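Putative O-acetylhomoserine (Thiol)-lyase (Campylobacter jejuni, PDB 4OC9) probably catalyses the pyridoxal-phosphate-dependent replacement of the acetate of O-acetylhomoserine by a sulfur nucleophile such as sulfide. Local coordinates at residues D163-N168 against F193-D198; A148-S153 against V177-N182; A70-G75 against T186-Q191. One frame throughout, in Å; residues are numbered along the deposited sequence.

Interaction 1. Residues D163-N168 against F193-D198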
loop_
_atom_site.group_PDB
_atom_site.type_symbol
_atom_site.label_atom_id
_atom_site.label_comp_id
_atom_site.label_asym_id
_atom_site.label_seq_id
_atom_site.Cartn_x
_atom_site.Cartn_y
_atom_site.Cartn_z
ATOM N N ASP D 163 21.686 -31.444 -13.051
ATOM C CA ASP D 163 21.211 -32.365 -14.064
ATOM C C ASP D 163 19.962 -32.963 -13.410
ATOM O O ASP D 163 19.978 -34.031 -12.793
ATOM C CB ASP D 163 22.261 -33.413 -14.422
ATOM C CG ASP D 163 21.871 -34.236 -15.634
ATOM O OD1 ASP D 163 20.671 -34.266 -16.007
ATOM O OD2 ASP D 163 22.778 -34.876 -16.226
ATOM N N ILE D 164 18.865 -32.258 -13.602
ATOM C CA ILE D 164 17.581 -32.622 -13.013
ATOM C C ILE D 164 17.120 -34.054 -13.263
ATOM O O ILE D 164 16.759 -34.733 -12.304
ATOM C CB ILE D 164 16.484 -31.627 -13.394
ATOM C CG1 ILE D 164 16.907 -30.205 -13.013
ATOM C CG2 ILE D 164 15.197 -31.996 -12.677
ATOM C CD1 ILE D 164 15.937 -29.121 -13.453
ATOM N N GLU D 165 17.128 -34.504 -14.516
ATOM C CA GLU D 165 16.706 -35.886 -14.840
ATOM C C GLU D 165 17.390 -36.973 -13.986
ATOM O O GLU D 165 16.743 -37.939 -13.596
ATOM C CB GLU D 165 16.950 -36.240 -16.297
ATOM C CG GLU D 165 16.124 -35.455 -17.286
ATOM C CD GLU D 165 16.409 -35.879 -18.710
ATOM O OE1 GLU D 165 17.190 -36.856 -18.897
ATOM O OE2 GLU D 165 15.859 -35.240 -19.631
ATOM N N LYS D 166 18.683 -36.796 -13.722
ATOM C CA LYS D 166 19.443 -37.747 -12.921
ATOM C C LYS D 166 19.096 -37.670 -11.473
ATOM O O LYS D 166 19.142 -38.680 -10.782
ATOM C CB LYS D 166 20.932 -37.565 -13.132
ATOM C CG LYS D 166 21.324 -37.890 -14.549
ATOM C CD LYS D 166 22.816 -37.800 -14.766
ATOM C CE LYS D 166 23.128 -38.156 -16.217
ATOM N NZ LYS D 166 24.581 -38.082 -16.515
ATOM N N ILE D 167 18.765 -36.478 -10.982
ATOM C CA ILE D 167 18.374 -36.338 -9.593
ATOM C C ILE D 167 17.015 -37.019 -9.437
ATOM O O ILE D 167 16.755 -37.736 -8.469
ATOM C CB ILE D 167 18.294 -34.882 -9.160
ATOM C CG1 ILE D 167 19.693 -34.290 -9.130
ATOM C CG2 ILE D 167 17.726 -34.768 -7.751
ATOM C CD1 ILE D 167 19.760 -32.810 -8.782
ATOM N N ASN D 168 16.156 -36.788 -10.411
ATOM C CA ASN D 168 14.831 -37.355 -10.438
ATOM C C ASN D 168 14.867 -38.878 -10.398
ATOM O O ASN D 168 14.109 -39.499 -9.654
ATOM C CB ASN D 168 14.127 -36.990 -11.719
ATOM C CG ASN D 168 12.700 -37.458 -11.729
ATOM O OD1 ASN D 168 11.968 -37.256 -10.754
ATOM N ND2 ASN D 168 12.270 -38.057 -12.841
ATOM N N PHE D 193 9.194 -29.047 -13.209
ATOM C CA PHE D 193 8.179 -30.106 -13.211
ATOM C C PHE D 193 8.251 -31.007 -14.438
ATOM O O PHE D 193 7.929 -32.200 -14.356
ATOM C CB PHE D 193 6.747 -29.617 -13.016
ATOM C CG PHE D 193 6.522 -28.939 -11.710
ATOM C CD1 PHE D 193 6.942 -29.542 -10.532
ATOM C CD2 PHE D 193 5.713 -27.821 -11.632
ATOM C CE1 PHE D 193 6.697 -28.965 -9.314
ATOM C CE2 PHE D 193 5.424 -27.258 -10.397
ATOM C CZ PHE D 193 5.920 -27.826 -9.239
ATOM N N LYS D 194 8.630 -30.447 -15.575
ATOM C CA LYS D 194 8.776 -31.228 -16.778
ATOM C C LYS D 194 9.768 -32.323 -16.600
ATOM O O LYS D 194 9.677 -33.337 -17.285
ATOM C CB LYS D 194 9.255 -30.391 -17.933
ATOM C CG LYS D 194 8.170 -29.698 -18.709
ATOM C CD LYS D 194 8.854 -28.726 -19.636
ATOM C CE LYS D 194 7.847 -28.173 -20.640
ATOM N NZ LYS D 194 8.523 -27.327 -21.652
ATOM N N HIS D 195 10.702 -32.156 -15.668
ATOM C CA HIS D 195 11.685 -33.175 -15.469
ATOM C C HIS D 195 11.581 -34.030 -14.247
ATOM O O HIS D 195 12.578 -34.565 -13.758
ATOM C CB HIS D 195 13.050 -32.544 -15.583
ATOM C CG HIS D 195 13.185 -31.750 -16.837
ATOM N ND1 HIS D 195 13.332 -32.337 -18.064
ATOM C CD2 HIS D 195 13.161 -30.421 -17.050
ATOM C CE1 HIS D 195 13.402 -31.396 -18.985
ATOM N NE2 HIS D 195 13.320 -30.226 -18.392
ATOM N N GLY D 196 10.355 -34.177 -13.755
ATOM C CA GLY D 196 10.099 -35.018 -12.587
ATOM C C GLY D 196 10.181 -34.425 -11.188
ATOM O O GLY D 196 10.024 -35.152 -10.204
ATOM N N VAL D 197 10.425 -33.123 -11.079
ATOM C CA VAL D 197 10.490 -32.515 -9.750
ATOM C C VAL D 197 9.097 -32.581 -9.109
ATOM O O VAL D 197 8.089 -32.458 -9.783
ATOM C CB VAL D 197 11.045 -31.081 -9.789
ATOM C CG1 VAL D 197 10.817 -30.347 -8.474
ATOM C CG2 VAL D 197 12.515 -31.107 -10.153
ATOM N N ASP D 198 9.088 -32.811 -7.806
ATOM C CA ASP D 198 7.872 -32.906 -7.032
ATOM C C ASP D 198 7.402 -31.572 -6.487
ATOM O O ASP D 198 6.216 -31.210 -6.598
ATOM C CB ASP D 198 8.141 -33.869 -5.860
ATOM C CG ASP D 198 8.483 -35.297 -6.335
ATOM O OD1 ASP D 198 7.733 -35.843 -7.191
ATOM O OD2 ASP D 198 9.446 -35.903 -5.784
#

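Interaction 2. Residues A148-S153 against V177-N182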
loop_
_atom_site.group_PDB
_atom_site.type_symbol
_atom_site.label_atom_id
_atom_site.label_comp_id
_atom_site.label_asym_id
_atom_site.label_seq_id
_atom_site.Cartn_x
_atom_site.Cartn_y
_atom_site.Cartn_z
ATOM N N ALA D 148 13.799 -35.628 2.034
ATOM C CA ALA D 148 13.825 -34.676 0.930
ATOM C C ALA D 148 15.213 -34.525 0.316
ATOM O O ALA D 148 16.240 -34.733 0.977
ATOM C CB ALA D 148 13.315 -33.319 1.389
ATOM N N ILE D 149 15.203 -34.207 -0.972
ATOM C CA ILE D 149 16.408 -33.987 -1.786
ATOM C C ILE D 149 16.250 -32.546 -2.299
ATOM O O ILE D 149 15.360 -32.268 -3.115
ATOM C CB ILE D 149 16.522 -34.992 -2.914
ATOM C CG1 ILE D 149 16.714 -36.403 -2.314
ATOM C CG2 ILE D 149 17.701 -34.619 -3.778
ATOM C CD1 ILE D 149 16.736 -37.538 -3.317
ATOM N N PHE D 150 17.092 -31.649 -1.768
ATOM C CA PHE D 150 17.032 -30.242 -2.087
ATOM C C PHE D 150 18.169 -29.720 -2.913
ATOM O O PHE D 150 19.326 -30.000 -2.619
ATOM C CB PHE D 150 17.011 -29.448 -0.786
ATOM C CG PHE D 150 16.765 -27.976 -0.980
ATOM C CD1 PHE D 150 17.812 -27.108 -1.231
ATOM C CD2 PHE D 150 15.480 -27.464 -0.897
ATOM C CE1 PHE D 150 17.579 -25.766 -1.430
ATOM C CE2 PHE D 150 15.247 -26.114 -1.094
ATOM C CZ PHE D 150 16.300 -25.269 -1.367
ATOM N N PHE D 151 17.820 -28.946 -3.939
ATOM C CA PHE D 151 18.818 -28.367 -4.824
ATOM C C PHE D 151 18.244 -27.181 -5.589
ATOM O O PHE D 151 17.026 -26.946 -5.582
ATOM C CB PHE D 151 19.276 -29.389 -5.853
ATOM C CG PHE D 151 18.209 -29.780 -6.822
ATOM C CD1 PHE D 151 17.287 -30.740 -6.497
ATOM C CD2 PHE D 151 18.164 -29.228 -8.074
ATOM C CE1 PHE D 151 16.324 -31.133 -7.409
ATOM C CE2 PHE D 151 17.197 -29.608 -8.995
ATOM C CZ PHE D 151 16.266 -30.560 -8.657
ATOM N N GLU D 152 19.127 -26.441 -6.236
ATOM C CA GLU D 152 18.736 -25.287 -7.033
ATOM C C GLU D 152 18.921 -25.641 -8.515
ATOM O O GLU D 152 19.833 -26.405 -8.884
ATOM C CB GLU D 152 19.530 -24.051 -6.652
ATOM C CG GLU D 152 19.199 -23.528 -5.270
ATOM C CD GLU D 152 20.018 -22.322 -4.816
ATOM O OE1 GLU D 152 20.802 -21.791 -5.622
ATOM O OE2 GLU D 152 19.903 -21.948 -3.624
ATOM N N SER D 153 18.026 -25.136 -9.347
ATOM C CA SER D 153 18.084 -25.393 -10.770
ATOM C C SER D 153 19.294 -24.683 -11.391
ATOM O O SER D 153 19.988 -25.235 -12.236
ATOM C CB SER D 153 16.783 -24.946 -11.455
ATOM O OG SER D 153 16.526 -23.549 -11.327
ATOM N N VAL D 177 10.692 -37.291 -1.999
ATOM C CA VAL D 177 10.217 -36.032 -2.577
ATOM C C VAL D 177 11.389 -35.143 -2.913
ATOM O O VAL D 177 12.292 -34.958 -2.072
ATOM C CB VAL D 177 9.341 -35.254 -1.589
ATOM C CG1 VAL D 177 9.039 -33.864 -2.126
ATOM C CG2 VAL D 177 8.059 -36.016 -1.270
ATOM N N SER D 178 11.426 -34.666 -4.160
ATOM C CA SER D 178 12.497 -33.783 -4.610
ATOM C C SER D 178 11.999 -32.342 -4.589
ATOM O O SER D 178 10.889 -32.049 -5.058
ATOM C CB SER D 178 12.936 -34.114 -6.030
ATOM O OG SER D 178 11.874 -33.916 -6.960
ATOM N N ILE D 179 12.835 -31.459 -4.044
ATOM C CA ILE D 179 12.547 -30.022 -3.943
ATOM C C ILE D 179 13.533 -29.195 -4.760
ATOM O O ILE D 179 14.748 -29.249 -4.515
ATOM C CB ILE D 179 12.701 -29.488 -2.507
ATOM C CG1 ILE D 179 11.753 -30.198 -1.557
ATOM C CG2 ILE D 179 12.398 -27.995 -2.498
ATOM C CD1 ILE D 179 11.980 -29.851 -0.093
ATOM N N CYS D 180 13.028 -28.438 -5.736
ATOM C CA CYS D 180 13.864 -27.596 -6.567
ATOM C C CYS D 180 13.582 -26.109 -6.359
ATOM O O CYS D 180 12.477 -25.672 -6.559
ATOM C CB CYS D 180 13.649 -27.915 -8.053
ATOM S SG CYS D 180 14.616 -26.882 -9.201
ATOM N N ASP D 181 14.618 -25.350 -6.026
ATOM C CA ASP D 181 14.545 -23.919 -5.849
ATOM C C ASP D 181 14.833 -23.371 -7.250
ATOM O O ASP D 181 15.973 -23.380 -7.729
ATOM C CB ASP D 181 15.554 -23.474 -4.807
ATOM C CG ASP D 181 15.542 -21.979 -4.556
ATOM O OD1 ASP D 181 15.321 -21.190 -5.514
ATOM O OD2 ASP D 181 15.801 -21.591 -3.399
ATOM N N ASN D 182 13.785 -22.882 -7.913
ATOM C CA ASN D 182 13.904 -22.377 -9.306
ATOM C C ASN D 182 13.898 -20.851 -9.370
ATOM O O ASN D 182 13.561 -20.260 -10.403
ATOM C CB ASN D 182 12.701 -22.930 -10.089
ATOM C CG ASN D 182 12.887 -22.889 -11.582
ATOM O OD1 ASN D 182 13.973 -23.114 -12.058
ATOM N ND2 ASN D 182 11.808 -22.685 -12.332
HETATM O O HOH W 1 17.930 -21.936 -1.855
#

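Interaction 3. Residues A70-G75 against T186-Q191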
loop_
_atom_site.group_PDB
_atom_site.type_symbol
_atom_site.label_atom_id
_atom_site.label_comp_id
_atom_site.label_asym_id
_atom_site.label_seq_id
_atom_site.Cartn_x
_atom_site.Cartn_y
_atom_site.Cartn_z
ATOM N N ALA D 70 1.510 -21.486 -9.953
ATOM C CA ALA D 70 1.389 -22.908 -10.240
ATOM C C ALA D 70 1.120 -23.123 -11.738
ATOM O O ALA D 70 1.650 -24.042 -12.346
ATOM C CB ALA D 70 0.268 -23.543 -9.422
ATOM N N ASN D 71 0.268 -22.300 -12.294
ATOM C CA ASN D 71 -0.072 -22.386 -13.707
ATOM C C ASN D 71 1.122 -22.140 -14.602
ATOM O O ASN D 71 1.329 -22.892 -15.542
ATOM C CB ASN D 71 -1.208 -21.419 -14.071
ATOM C CG ASN D 71 -2.501 -21.789 -13.396
ATOM O OD1 ASN D 71 -2.582 -22.805 -12.738
ATOM N ND2 ASN D 71 -3.507 -20.945 -13.520
ATOM N N VAL D 72 1.920 -21.120 -14.306
ATOM C CA VAL D 72 3.094 -20.860 -15.155
ATOM C C VAL D 72 4.121 -21.980 -15.037
ATOM O O VAL D 72 4.816 -22.243 -15.982
ATOM C CB VAL D 72 3.753 -19.466 -14.973
ATOM C CG1 VAL D 72 2.728 -18.400 -15.288
ATOM C CG2 VAL D 72 4.292 -19.262 -13.574
ATOM N N GLU D 73 4.234 -22.615 -13.874
ATOM C CA GLU D 73 5.191 -23.727 -13.695
ATOM C C GLU D 73 4.662 -25.053 -14.245
ATOM O O GLU D 73 5.436 -25.984 -14.438
ATOM C CB GLU D 73 5.572 -23.925 -12.227
ATOM C CG GLU D 73 6.553 -22.936 -11.612
ATOM C CD GLU D 73 7.996 -23.108 -12.084
ATOM O OE1 GLU D 73 8.894 -22.469 -11.475
ATOM O OE2 GLU D 73 8.263 -23.880 -13.031
ATOM N N GLY D 74 3.367 -25.133 -14.535
ATOM C CA GLY D 74 2.770 -26.365 -15.035
ATOM C C GLY D 74 2.471 -27.302 -13.850
ATOM O O GLY D 74 2.369 -28.511 -14.004
ATOM N N GLY D 75 2.356 -26.733 -12.647
ATOM C CA GLY D 75 2.086 -27.507 -11.438
ATOM C C GLY D 75 0.610 -27.489 -11.094
ATOM O O GLY D 75 -0.192 -26.995 -11.853
ATOM N N THR D 186 13.728 -18.894 -13.062
ATOM C CA THR D 186 12.335 -18.420 -13.153
ATOM C C THR D 186 11.559 -19.473 -13.963
ATOM O O THR D 186 12.123 -20.247 -14.720
ATOM C CB THR D 186 12.109 -17.063 -13.861
ATOM O OG1 THR D 186 12.201 -17.221 -15.281
ATOM C CG2 THR D 186 13.049 -16.017 -13.353
ATOM N N PRO D 187 10.236 -19.495 -13.807
ATOM C CA PRO D 187 9.475 -20.482 -14.565
ATOM C C PRO D 187 9.520 -20.241 -16.067
ATOM O O PRO D 187 9.152 -21.147 -16.811
ATOM C CB PRO D 187 8.038 -20.272 -14.075
ATOM C CG PRO D 187 8.163 -19.567 -12.765
ATOM C CD PRO D 187 9.368 -18.691 -12.925
ATOM N N PHE D 188 9.946 -19.056 -16.493
ATOM C CA PHE D 188 10.003 -18.763 -17.915
ATOM C C PHE D 188 11.227 -19.254 -18.633
ATOM O O PHE D 188 11.225 -19.287 -19.855
ATOM C CB PHE D 188 9.786 -17.277 -18.195
ATOM C CG PHE D 188 8.428 -16.816 -17.819
ATOM C CD1 PHE D 188 7.407 -16.883 -18.726
ATOM C CD2 PHE D 188 8.176 -16.344 -16.533
ATOM C CE1 PHE D 188 6.144 -16.481 -18.367
ATOM C CE2 PHE D 188 6.921 -15.927 -16.167
ATOM C CZ PHE D 188 5.900 -15.994 -17.093
ATOM N N LEU D 189 12.270 -19.625 -17.918
ATOM C CA LEU D 189 13.458 -20.142 -18.592
ATOM C C LEU D 189 13.633 -21.621 -18.359
ATOM O O LEU D 189 14.291 -22.291 -19.121
ATOM C CB LEU D 189 14.703 -19.394 -18.130
ATOM C CG LEU D 189 14.602 -17.865 -18.354
ATOM C CD1 LEU D 189 15.896 -17.187 -17.931
ATOM C CD2 LEU D 189 14.306 -17.552 -19.813
ATOM N N LEU D 190 13.000 -22.136 -17.310
ATOM C CA LEU D 190 13.105 -23.525 -16.958
ATOM C C LEU D 190 11.889 -24.020 -16.190
ATOM O O LEU D 190 11.404 -23.346 -15.272
ATOM C CB LEU D 190 14.365 -23.716 -16.110
ATOM C CG LEU D 190 14.660 -25.137 -15.663
ATOM C CD1 LEU D 190 14.848 -26.025 -16.877
ATOM C CD2 LEU D 190 15.919 -25.154 -14.849
ATOM N N GLN D 191 11.431 -25.224 -16.519
ATOM C CA GLN D 191 10.258 -25.802 -15.869
ATOM C C GLN D 191 10.623 -27.112 -15.185
ATOM O O GLN D 191 10.454 -28.170 -15.749
ATOM C CB GLN D 191 9.169 -26.074 -16.903
ATOM C CG GLN D 191 8.758 -24.908 -17.797
ATOM C CD GLN D 191 9.746 -24.574 -18.945
ATOM O OE1 GLN D 191 10.456 -25.445 -19.485
ATOM N NE2 GLN D 191 9.752 -23.300 -19.342
#

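Interaction 1. Residues D163-N168 against F193-D198
The first turn of helix 164-174 runs past the loop 193-198, with the CA atoms of Glu165 and His195, and of Asn168 and Gly196, each 5.7 Å apart. With CG1 of Ile164 beside the backbone N (chi1 -55°), CG2 falls anti to that N and reaches CB of His195 at 3.7 Å and CG2 of Val197 at 3.8 Å. Val197 and Ile164 both also rest on Phe151 of strand 146-152. This places the contact within the PLP-binding domain of a fold type I enzyme, on the outer layer of its alpha/beta/alpha sandwich, where a helix and the loop leading into strand 199-203 lie over the same sheet. One turn further along, CB of Asn168 packs against the carbonyl O of His195 at 3.5 Å. Gly196 follows beside it with a positive phi of 89°, a conformation readily adopted by glycine; its own O accepts a hydrogen bond from Lys172 of the same helix. At the partly exposed side, the extended chain of Glu165 brings OE2 obliquely to the imidazole of His195, 4.2 Å from ND1, with carboxylate and ring planes turned 38° apart. Tyr333 meets the His195 ring edge-to-face, and its hydroxyl is hydrogen-bonded to Asp163 OD1 and to the backbone N of Glu165.

Interaction 2. Residues A148-S153 against V177-N182
Ser153 OG donates to Asn182 OD1 over 2.7 Å, in the amide plane and on a lone pair of the oxygen, while ND2 of the same amide is held by Glu73 and by the carbonyl of Leu190. Both ends of the Asn182 side chain are therefore gripped, which fixes its rotation. The bond lies just past the C-terminal ends of strands 146-152 and 177-181, neighbours in the central sheet joined through helix 164-174 as a beta-alpha-beta unit. The strands run parallel at 19° to each other, and backbone bonds alternate between them in the usual parallel pattern; Ile179 sits at its middle, giving its N to Ile149 O at 2.8 Å and receiving Phe151 N on its own O.

The side chains part to the two faces. On the one facing helix 84-93, Phe150 lays CD2 against CG2 of Ile179 at 3.5 Å, and further along its CZ comes to CB of Asp181. On the other, facing helix 164-174, Phe151 takes a chi1 of 67°, placing CG between its backbone N and carbonyl carbon and turning the ring across the neighbouring strand. One ring face then lies over CA of Cys180, whose CB makes an off-centre CH-pi contact 4.3 Å from the ring centroid; SG approaches obliquely as a sulfur-aromatic partner.

At the strand ends Glu152 and Asp181 point the same way, side by side. Glu152 OE2 also accepts from Tyr109 N, and Asp181 OD1 bonds to Thr183. Asp181 OD2 lies near N1 of the pyridoxyl-lysine at position 206, consistent with the aspartate that pairs with the pyridine nitrogen of the cofactor in fold type I enzymes. One water lies 2.6 Å from Glu152 OE2 and 2.7 Å from Asp181 OD2, placed to bridge the two carboxylates.

Interaction 3. Residues A70-G75 against T186-Q191
Glu73 leaves the last turn of helix 60-73 beside Pro187, and its chain bends at chi2 (-73°), folding the carboxylate over the proline. Beyond CB, the CG methylene lies 3.9 Å from both CB and CG of Pro187. Next, CD approaches the same ring more closely, at 3.5 Å from CB. Of the two oxygens, OE1 touches CG of Pro187 at 3.3 Å and OE2 comes to 3.9 Å from the carbonyl O of Leu190. The acid and the ring cross at about a right angle. The carboxylate is held by His202 NE2 of strand 199-203, hydrogen-bonded to OE1, which has a second partner.

The helix stops at this point in a Schellman motif, with Gly75 N bonded to Ala70 O, Gly74 N to Asn71 O, and Gly74 at a phi of 82° as the C-prime residue. On the loop side, Thr186 OG1 accepts from Phe188 N in an ST turn spanning Pro187. The contact thus joins the C-terminal end of helix 60-73 to the loop between strands 177-181 and 199-203 of the PLP domain.

Val72 completes the apolar side. Its CG2 meets CB of Pro187 at 3.9 Å, crossing the ring obliquely, whereas CG1 lies obliquely to the Phe188 ring, 4.4 Å from CZ. Phe188 itself leans on Leu289 and Ala290 of helix 276-309.

How the interactions relate
Read from the N terminus, the chain passes the C-terminal end of helix 60-73; some 110 residues later 186-191 closes interaction 3. Within that loop strand 146-152 leads into helix 164-174 and then strand 177-181, so interaction 2 closes a beta-alpha-beta unit nested inside interaction 3. Interaction 1 crosses both: its helical half belongs to that unit, but its partner 193-198 comes after 186-191. The contacts touch. Asp198 OD2 probably accepts from Ser178 N, joining interactions 1 and 2, Phe193 packs on Glu73 and Gly75, joining 1 and 3, and Ser153 packs on Leu190, joining 2 and 3. Together they tie the loop before strand 199-203 to the sheet, to helix 164-174 and to the end of helix 60-73.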